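Local coordinates for hypothetical protein, similar to alpha-acetolactate decarboxylase (Staphylococcus aureus subsp. aureus, PDB 1XV2) that probably decarboxylates alpha-acetolactate to acetoin, using a bound zinc ion, at residues Glu48-Ala59 with His178-His189. Sequence-based numbering, arbitrary orientation.
Sequences EVIFLDGKAYHA and HFADDERAYGGH. With ZN (zinc ion), chain E.
Two antiparallel hairpins pack face to face, strand 48-52 crossing strand 178-181 at -70° with 7.2 Å between their axes, and Glu48 lies against Gly188 with CA atoms 5.3 Å apart. His178 joins the layers: its ND1 donates to Val49 O at 2.9 Å, the oxygen lying in the ring plane while the nitrogen sits above the carbonyl plane. With ND1 so engaged, NE2 at the far side of the ring binds zinc, and the backbone carbonyl acts as a second-shell partner fixing the ring's rotation. His189 ND1 and His176 NE2 supply the other protein ligands, and three waters complete the site. Glu48 CG passes 3.7 Å from Gly188 CA, where the bare glycine backbone lets the side chain lie close; a bend at chi2 (-66°) then brings the carboxylate over toward the metal. The carboxylate plane stands nearly perpendicular to the His178 ring, and Glu48 OE1 accepts a 2.6 Å hydrogen bond from water 1, itself a zinc ligand. OE2 is held by Arg127 and the Met129 backbone N. A three-histidine zinc site between two beta-sheets is the architecture of the acetolactate decarboxylase family: 48-59 belongs to the seven-stranded mixed sheet, 178-189 to the larger antiparallel one. Away from the metal the interface turns apolar, with Ile50 CG1 against His178 CB at 3.6 Å and CG2 toward Ala180 CB. At the other end the Arg184 guanidinium makes an off-centre cation-pi contact with Tyr57, CZ 4.8 Å from the ring centroid and the two planes 54° apart, while Leu52 CD2 meets the edge of the Arg184 guanidinium. The arginine side chain folds back so that NE and NH2 both donate to Asp181 O, the carbonyl that also accepts Arg184 N in the 181-184 type I turn.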
ATOM      1  N   GLU A  48     -10.744   3.769  20.834  1.00 17.57           N
ATOM      2  CA  GLU A  48     -11.251   3.665  19.480  1.00 15.50           C
ATOM      3  C   GLU A  48     -11.683   5.014  18.941  1.00 15.82           C
ATOM      4  O   GLU A  48     -12.530   5.679  19.536  1.00 15.33           O
ATOM      5  CB  GLU A  48     -12.458   2.730  19.474  1.00 15.95           C
ATOM      6  CG  GLU A  48     -12.232   1.415  20.202  1.00 14.39           C
ATOM      7  CD  GLU A  48     -11.190   0.554  19.519  1.00 13.49           C
ATOM      8  OE1 GLU A  48     -10.862   0.850  18.351  1.00 12.31           O
ATOM      9  OE2 GLU A  48     -10.711  -0.419  20.144  1.00 11.79           O
ATOM     10  N   VAL A  49     -11.114   5.414  17.810  1.00 14.34           N
ATOM     11  CA  VAL A  49     -11.486   6.679  17.199  1.00 14.91           C
ATOM     12  C   VAL A  49     -12.470   6.422  16.065  1.00 15.80           C
ATOM     13  O   VAL A  49     -12.263   5.531  15.245  1.00 14.48           O
ATOM     14  CB  VAL A  49     -10.260   7.417  16.620  1.00 14.53           C
ATOM     15  CG1 VAL A  49     -10.700   8.705  15.938  1.00 13.95           C
ATOM     16  CG2 VAL A  49      -9.265   7.721  17.730  1.00 16.53           C
ATOM     17  N   ILE A  50     -13.552   7.190  16.035  1.00 16.69           N
ATOM     18  CA  ILE A  50     -14.537   7.064  14.970  1.00 18.36           C
ATOM     19  C   ILE A  50     -14.709   8.437  14.328  1.00 19.62           C
ATOM     20  O   ILE A  50     -15.109   9.393  14.995  1.00 19.92           O
ATOM     21  CB  ILE A  50     -15.932   6.611  15.486  1.00 18.26           C
ATOM     22  CG1 ILE A  50     -15.823   5.310  16.280  1.00 19.05           C
ATOM     23  CG2 ILE A  50     -16.876   6.418  14.305  1.00 17.97           C
ATOM     24  CD1 ILE A  50     -15.389   5.501  17.720  1.00 19.95           C
ATOM     25  N   PHE A  51     -14.378   8.541  13.045  1.00 20.19           N
ATOM     26  CA  PHE A  51     -14.543   9.798  12.325  1.00 20.83           C
ATOM     27  C   PHE A  51     -15.939   9.737  11.719  1.00 22.03           C
ATOM     28  O   PHE A  51     -16.205   8.922  10.836  1.00 21.94           O
ATOM     29  CB  PHE A  51     -13.494   9.939  11.222  1.00 20.17           C
ATOM     30  CG  PHE A  51     -12.090  10.133  11.736  1.00 18.43           C
ATOM     31  CD1 PHE A  51     -11.770  11.225  12.537  1.00 19.08           C
ATOM     32  CD2 PHE A  51     -11.085   9.230  11.406  1.00 19.30           C
ATOM     33  CE1 PHE A  51     -10.469  11.417  13.003  1.00 17.43           C
ATOM     34  CE2 PHE A  51      -9.779   9.414  11.868  1.00 19.30           C
ATOM     35  CZ  PHE A  51      -9.474  10.509  12.668  1.00 17.31           C
ATOM     36  N   LEU A  52     -16.832  10.591  12.209  1.00 22.57           N
ATOM     37  CA  LEU A  52     -18.209  10.602  11.733  1.00 23.65           C
ATOM     38  C   LEU A  52     -18.717  12.015  11.472  1.00 24.47           C
ATOM     39  O   LEU A  52     -18.744  12.850  12.375  1.00 24.79           O
ATOM     40  CB  LEU A  52     -19.105   9.909  12.760  1.00 22.86           C
ATOM     41  CG  LEU A  52     -20.548   9.626  12.344  1.00 25.44           C
ATOM     42  CD1 LEU A  52     -20.563   8.705  11.131  1.00 23.55           C
ATOM     43  CD2 LEU A  52     -21.291   8.995  13.513  1.00 25.02           C
ATOM     44  N   ASP A  53     -19.125  12.270  10.234  1.00 25.93           N
ATOM     45  CA  ASP A  53     -19.636  13.576   9.843  1.00 28.15           C
ATOM     46  C   ASP A  53     -18.645  14.693  10.173  1.00 28.61           C
ATOM     47  O   ASP A  53     -19.023  15.723  10.730  1.00 28.23           O
ATOM     48  CB  ASP A  53     -20.968  13.860  10.545  1.00 29.99           C
ATOM     49  CG  ASP A  53     -22.072  12.898  10.137  1.00 31.36           C
ATOM     50  OD1 ASP A  53     -22.319  12.741   8.923  1.00 32.04           O
ATOM     51  OD2 ASP A  53     -22.703  12.308  11.039  1.00 33.14           O
ATOM     52  N   GLY A  54     -17.376  14.480   9.836  1.00 28.82           N
ATOM     53  CA  GLY A  54     -16.359  15.486  10.091  1.00 27.99           C
ATOM     54  C   GLY A  54     -15.974  15.673  11.546  1.00 27.86           C
ATOM     55  O   GLY A  54     -15.098  16.481  11.856  1.00 29.19           O
ATOM     56  N   LYS A  55     -16.622  14.941  12.445  1.00 27.30           N
ATOM     57  CA  LYS A  55     -16.313  15.047  13.867  1.00 26.12           C
ATOM     58  C   LYS A  55     -15.478  13.840  14.287  1.00 24.98           C
ATOM     59  O   LYS A  55     -15.566  12.777  13.676  1.00 23.41           O
ATOM     60  CB  LYS A  55     -17.605  15.098  14.686  1.00 28.93           C
ATOM     61  CG  LYS A  55     -18.653  16.066  14.144  1.00 32.20           C
ATOM     62  CD  LYS A  55     -18.125  17.488  14.050  1.00 34.55           C
ATOM     63  CE  LYS A  55     -17.777  18.040  15.425  1.00 37.60           C
ATOM     64  NZ  LYS A  55     -18.953  18.050  16.342  1.00 38.07           N
ATOM     65  N   ALA A  56     -14.669  14.005  15.327  1.00 23.06           N
ATOM     66  CA  ALA A  56     -13.823  12.918  15.805  1.00 22.33           C
ATOM     67  C   ALA A  56     -14.229  12.505  17.211  1.00 21.96           C
ATOM     68  O   ALA A  56     -14.155  13.299  18.142  1.00 24.95           O
ATOM     69  CB  ALA A  56     -12.360  13.350  15.785  1.00 22.10           C
ATOM     70  N   TYR A  57     -14.656  11.255  17.359  1.00 21.03           N
ATOM     71  CA  TYR A  57     -15.087  10.735  18.651  1.00 20.15           C
ATOM     72  C   TYR A  57     -14.123   9.691  19.204  1.00 19.59           C
ATOM     73  O   TYR A  57     -13.412   9.019  18.452  1.00 17.44           O
ATOM     74  CB  TYR A  57     -16.483  10.120  18.520  1.00 21.96           C
ATOM     75  CG  TYR A  57     -17.529  11.096  18.033  1.00 24.62           C
ATOM     76  CD1 TYR A  57     -18.020  12.096  18.871  1.00 25.48           C
ATOM     77  CD2 TYR A  57     -17.997  11.046  16.721  1.00 25.46           C
ATOM     78  CE1 TYR A  57     -18.947  13.026  18.415  1.00 26.70           C
ATOM     79  CE2 TYR A  57     -18.926  11.973  16.253  1.00 27.34           C
ATOM     80  CZ  TYR A  57     -19.395  12.960  17.107  1.00 27.94           C
ATOM     81  OH  TYR A  57     -20.305  13.887  16.654  1.00 30.77           O
ATOM     82  N   HIS A  58     -14.109   9.550  20.526  1.00 18.26           N
ATOM     83  CA  HIS A  58     -13.232   8.584  21.164  1.00 18.52           C
ATOM     84  C   HIS A  58     -13.917   7.793  22.268  1.00 19.95           C
ATOM     85  O   HIS A  58     -14.504   8.364  23.192  1.00 20.21           O
ATOM     86  CB  HIS A  58     -11.999   9.286  21.737  1.00 16.27           C
ATOM     87  CG  HIS A  58     -10.984   8.346  22.309  1.00 15.17           C
ATOM     88  ND1 HIS A  58     -10.664   8.320  23.648  1.00 14.37           N
ATOM     89  CD2 HIS A  58     -10.219   7.397  21.719  1.00 14.14           C
ATOM     90  CE1 HIS A  58      -9.743   7.396  23.861  1.00 15.05           C
ATOM     91  NE2 HIS A  58      -9.456   6.821  22.705  1.00 17.66           N
ATOM     92  N   ALA A  59     -13.837   6.471  22.159  1.00 20.51           N
ATOM     93  CA  ALA A  59     -14.419   5.570  23.145  1.00 20.19           C
ATOM     94  C   ALA A  59     -13.257   4.799  23.756  1.00 20.34           C
ATOM     95  O   ALA A  59     -12.528   4.110  23.042  1.00 19.33           O
ATOM     96  CB  ALA A  59     -15.399   4.614  22.471  1.00 20.80           C
ATOM     97  N   HIS A 178     -15.910   0.507  12.922  1.00 11.47           N
ATOM     98  CA  HIS A 178     -16.111   1.025  14.269  1.00 13.12           C
ATOM     99  C   HIS A 178     -17.555   1.498  14.348  1.00 13.86           C
ATOM    100  O   HIS A 178     -18.181   1.759  13.321  1.00 14.28           O
ATOM    101  CB  HIS A 178     -15.174   2.202  14.557  1.00 10.08           C
ATOM    102  CG  HIS A 178     -13.750   1.802  14.796  1.00 13.22           C
ATOM    103  ND1 HIS A 178     -12.775   2.708  15.156  1.00 13.51           N
ATOM    104  CD2 HIS A 178     -13.137   0.597  14.732  1.00 11.92           C
ATOM    105  CE1 HIS A 178     -11.623   2.078  15.304  1.00 12.36           C
ATOM    106  NE2 HIS A 178     -11.816   0.796  15.053  1.00 10.73           N
ATOM    107  N   PHE A 179     -18.072   1.617  15.566  1.00 14.01           N
ATOM    108  CA  PHE A 179     -19.448   2.046  15.779  1.00 15.69           C
ATOM    109  C   PHE A 179     -19.542   3.217  16.753  1.00 15.68           C
ATOM    110  O   PHE A 179     -18.710   3.366  17.648  1.00 16.41           O
ATOM    111  CB  PHE A 179     -20.270   0.872  16.325  1.00 16.90           C
ATOM    112  CG  PHE A 179     -21.696   1.223  16.656  1.00 16.66           C
ATOM    113  CD1 PHE A 179     -22.654   1.321  15.652  1.00 17.23           C
ATOM    114  CD2 PHE A 179     -22.079   1.453  17.975  1.00 16.84           C
ATOM    115  CE1 PHE A 179     -23.981   1.642  15.956  1.00 16.97           C
ATOM    116  CE2 PHE A 179     -23.401   1.774  18.292  1.00 17.00           C
ATOM    117  CZ  PHE A 179     -24.354   1.868  17.276  1.00 15.52           C
ATOM    118  N   ALA A 180     -20.565   4.042  16.562  1.00 16.22           N
ATOM    119  CA  ALA A 180     -20.842   5.181  17.430  1.00 17.26           C
ATOM    120  C   ALA A 180     -22.357   5.334  17.459  1.00 17.19           C
ATOM    121  O   ALA A 180     -22.991   5.497  16.414  1.00 16.16           O
ATOM    122  CB  ALA A 180     -20.187   6.459  16.891  1.00 17.06           C
ATOM    123  N   ASP A 181     -22.938   5.267  18.653  1.00 18.91           N
ATOM    124  CA  ASP A 181     -24.381   5.389  18.788  1.00 21.25           C
ATOM    125  C   ASP A 181     -24.814   6.850  18.712  1.00 22.50           C
ATOM    126  O   ASP A 181     -24.035   7.758  19.011  1.00 22.19           O
ATOM    127  CB  ASP A 181     -24.850   4.739  20.101  1.00 19.33           C
ATOM    128  CG  ASP A 181     -24.605   5.613  21.326  1.00 22.71           C
ATOM    129  OD1 ASP A 181     -23.603   6.366  21.355  1.00 21.42           O
ATOM    130  OD2 ASP A 181     -25.420   5.525  22.275  1.00 18.94           O
ATOM    131  N   ASP A 182     -26.056   7.064  18.287  1.00 23.75           N
ATOM    132  CA  ASP A 182     -26.621   8.402  18.152  1.00 26.00           C
ATOM    133  C   ASP A 182     -26.445   9.239  19.410  1.00 27.01           C
ATOM    134  O   ASP A 182     -26.190  10.439  19.326  1.00 26.11           O
ATOM    135  CB  ASP A 182     -28.105   8.306  17.793  1.00 27.51           C
ATOM    136  CG  ASP A 182     -28.330   8.030  16.315  1.00 31.58           C
ATOM    137  OD1 ASP A 182     -27.491   7.336  15.699  1.00 33.02           O
ATOM    138  OD2 ASP A 182     -29.351   8.499  15.768  1.00 32.23           O
ATOM    139  N   GLU A 183     -26.578   8.606  20.571  1.00 27.40           N
ATOM    140  CA  GLU A 183     -26.424   9.310  21.839  1.00 30.10           C
ATOM    141  C   GLU A 183     -24.987   9.746  22.109  1.00 28.68           C
ATOM    142  O   GLU A 183     -24.727  10.443  23.088  1.00 29.04           O
ATOM    143  CB  GLU A 183     -26.891   8.434  23.003  1.00 32.03           C
ATOM    144  CG  GLU A 183     -28.383   8.203  23.068  1.00 36.63           C
ATOM    145  CD  GLU A 183     -28.785   7.458  24.321  1.00 39.07           C
ATOM    146  OE1 GLU A 183     -29.993   7.191  24.499  1.00 42.21           O
ATOM    147  OE2 GLU A 183     -27.889   7.141  25.134  1.00 40.84           O
ATOM    148  N   ARG A 184     -24.060   9.340  21.245  1.00 28.01           N
ATOM    149  CA  ARG A 184     -22.645   9.680  21.411  1.00 26.93           C
ATOM    150  C   ARG A 184     -22.236   9.319  22.838  1.00 25.15           C
ATOM    151  O   ARG A 184     -21.644  10.136  23.543  1.00 24.48           O
ATOM    152  CB  ARG A 184     -22.409  11.182  21.207  1.00 29.60           C
ATOM    153  CG  ARG A 184     -23.238  11.857  20.122  1.00 33.87           C
ATOM    154  CD  ARG A 184     -22.655  11.716  18.728  1.00 36.74           C
ATOM    155  NE  ARG A 184     -22.855  10.387  18.165  1.00 40.19           N
ATOM    156  CZ  ARG A 184     -22.779  10.112  16.867  1.00 40.50           C
ATOM    157  NH1 ARG A 184     -22.510  11.076  15.994  1.00 41.02           N
ATOM    158  NH2 ARG A 184     -22.976   8.873  16.438  1.00 40.83           N
ATOM    159  N   ALA A 185     -22.556   8.102  23.268  1.00 22.67           N
ATOM    160  CA  ALA A 185     -22.222   7.676  24.622  1.00 21.40           C
ATOM    161  C   ALA A 185     -21.687   6.248  24.675  1.00 20.33           C
ATOM    162  O   ALA A 185     -21.249   5.774  25.728  1.00 20.91           O
ATOM    163  CB  ALA A 185     -23.455   7.803  25.519  1.00 20.91           C
ATOM    164  N   TYR A 186     -21.715   5.572  23.534  1.00 17.91           N
ATOM    165  CA  TYR A 186     -21.259   4.191  23.438  1.00 16.71           C
ATOM    166  C   TYR A 186     -20.669   3.938  22.058  1.00 14.82           C
ATOM    167  O   TYR A 186     -21.191   4.426  21.059  1.00 14.04           O
ATOM    168  CB  TYR A 186     -22.443   3.243  23.667  1.00 16.86           C
ATOM    169  CG  TYR A 186     -22.204   1.817  23.217  1.00 15.11           C
ATOM    170  CD1 TYR A 186     -21.571   0.896  24.051  1.00 18.23           C
ATOM    171  CD2 TYR A 186     -22.596   1.393  21.947  1.00 14.46           C
ATOM    172  CE1 TYR A 186     -21.334  -0.417  23.633  1.00 15.58           C
ATOM    173  CE2 TYR A 186     -22.363   0.083  21.517  1.00 14.76           C
ATOM    174  CZ  TYR A 186     -21.734  -0.813  22.366  1.00 15.42           C
ATOM    175  OH  TYR A 186     -21.518  -2.108  21.956  1.00 16.55           O
ATOM    176  N   GLY A 187     -19.591   3.166  22.001  1.00 14.69           N
ATOM    177  CA  GLY A 187     -18.984   2.871  20.717  1.00 14.85           C
ATOM    178  C   GLY A 187     -17.696   2.087  20.833  1.00 15.20           C
ATOM    179  O   GLY A 187     -17.262   1.752  21.934  1.00 13.69           O
ATOM    180  N   GLY A 188     -17.083   1.795  19.688  1.00 14.46           N
ATOM    181  CA  GLY A 188     -15.837   1.053  19.685  1.00 13.37           C
ATOM    182  C   GLY A 188     -15.577   0.315  18.384  1.00 13.03           C
ATOM    183  O   GLY A 188     -16.186   0.605  17.354  1.00 12.57           O
ATOM    184  N   HIS A 189     -14.649  -0.633  18.441  1.00 13.79           N
ATOM    185  CA  HIS A 189     -14.276  -1.459  17.297  1.00 13.36           C
ATOM    186  C   HIS A 189     -15.287  -2.608  17.256  1.00 12.85           C
ATOM    187  O   HIS A 189     -15.376  -3.386  18.204  1.00 12.57           O
ATOM    188  CB  HIS A 189     -12.860  -2.002  17.509  1.00 12.32           C
ATOM    189  CG  HIS A 189     -12.404  -2.959  16.450  1.00 12.27           C
ATOM    190  ND1 HIS A 189     -11.766  -2.550  15.300  1.00 13.01           N
ATOM    191  CD2 HIS A 189     -12.466  -4.310  16.385  1.00 13.61           C
ATOM    192  CE1 HIS A 189     -11.448  -3.607  14.574  1.00 13.18           C
ATOM    193  NE2 HIS A 189     -11.863  -4.688  15.210  1.00 13.71           N
TER
HETATM  194 ZN    ZN E 801     -10.257  -0.831  14.989  1.00 17.49          ZN
HETATM  195  O   HOH W   1      -9.239  -0.781  17.194  1.00 14.63           O
HETATM  196  O   HOH W   2      -8.010  -1.913  15.239  1.00 18.22           O
HETATM  197  O   HOH W   3      -8.172   0.461  15.344  1.00 12.83           O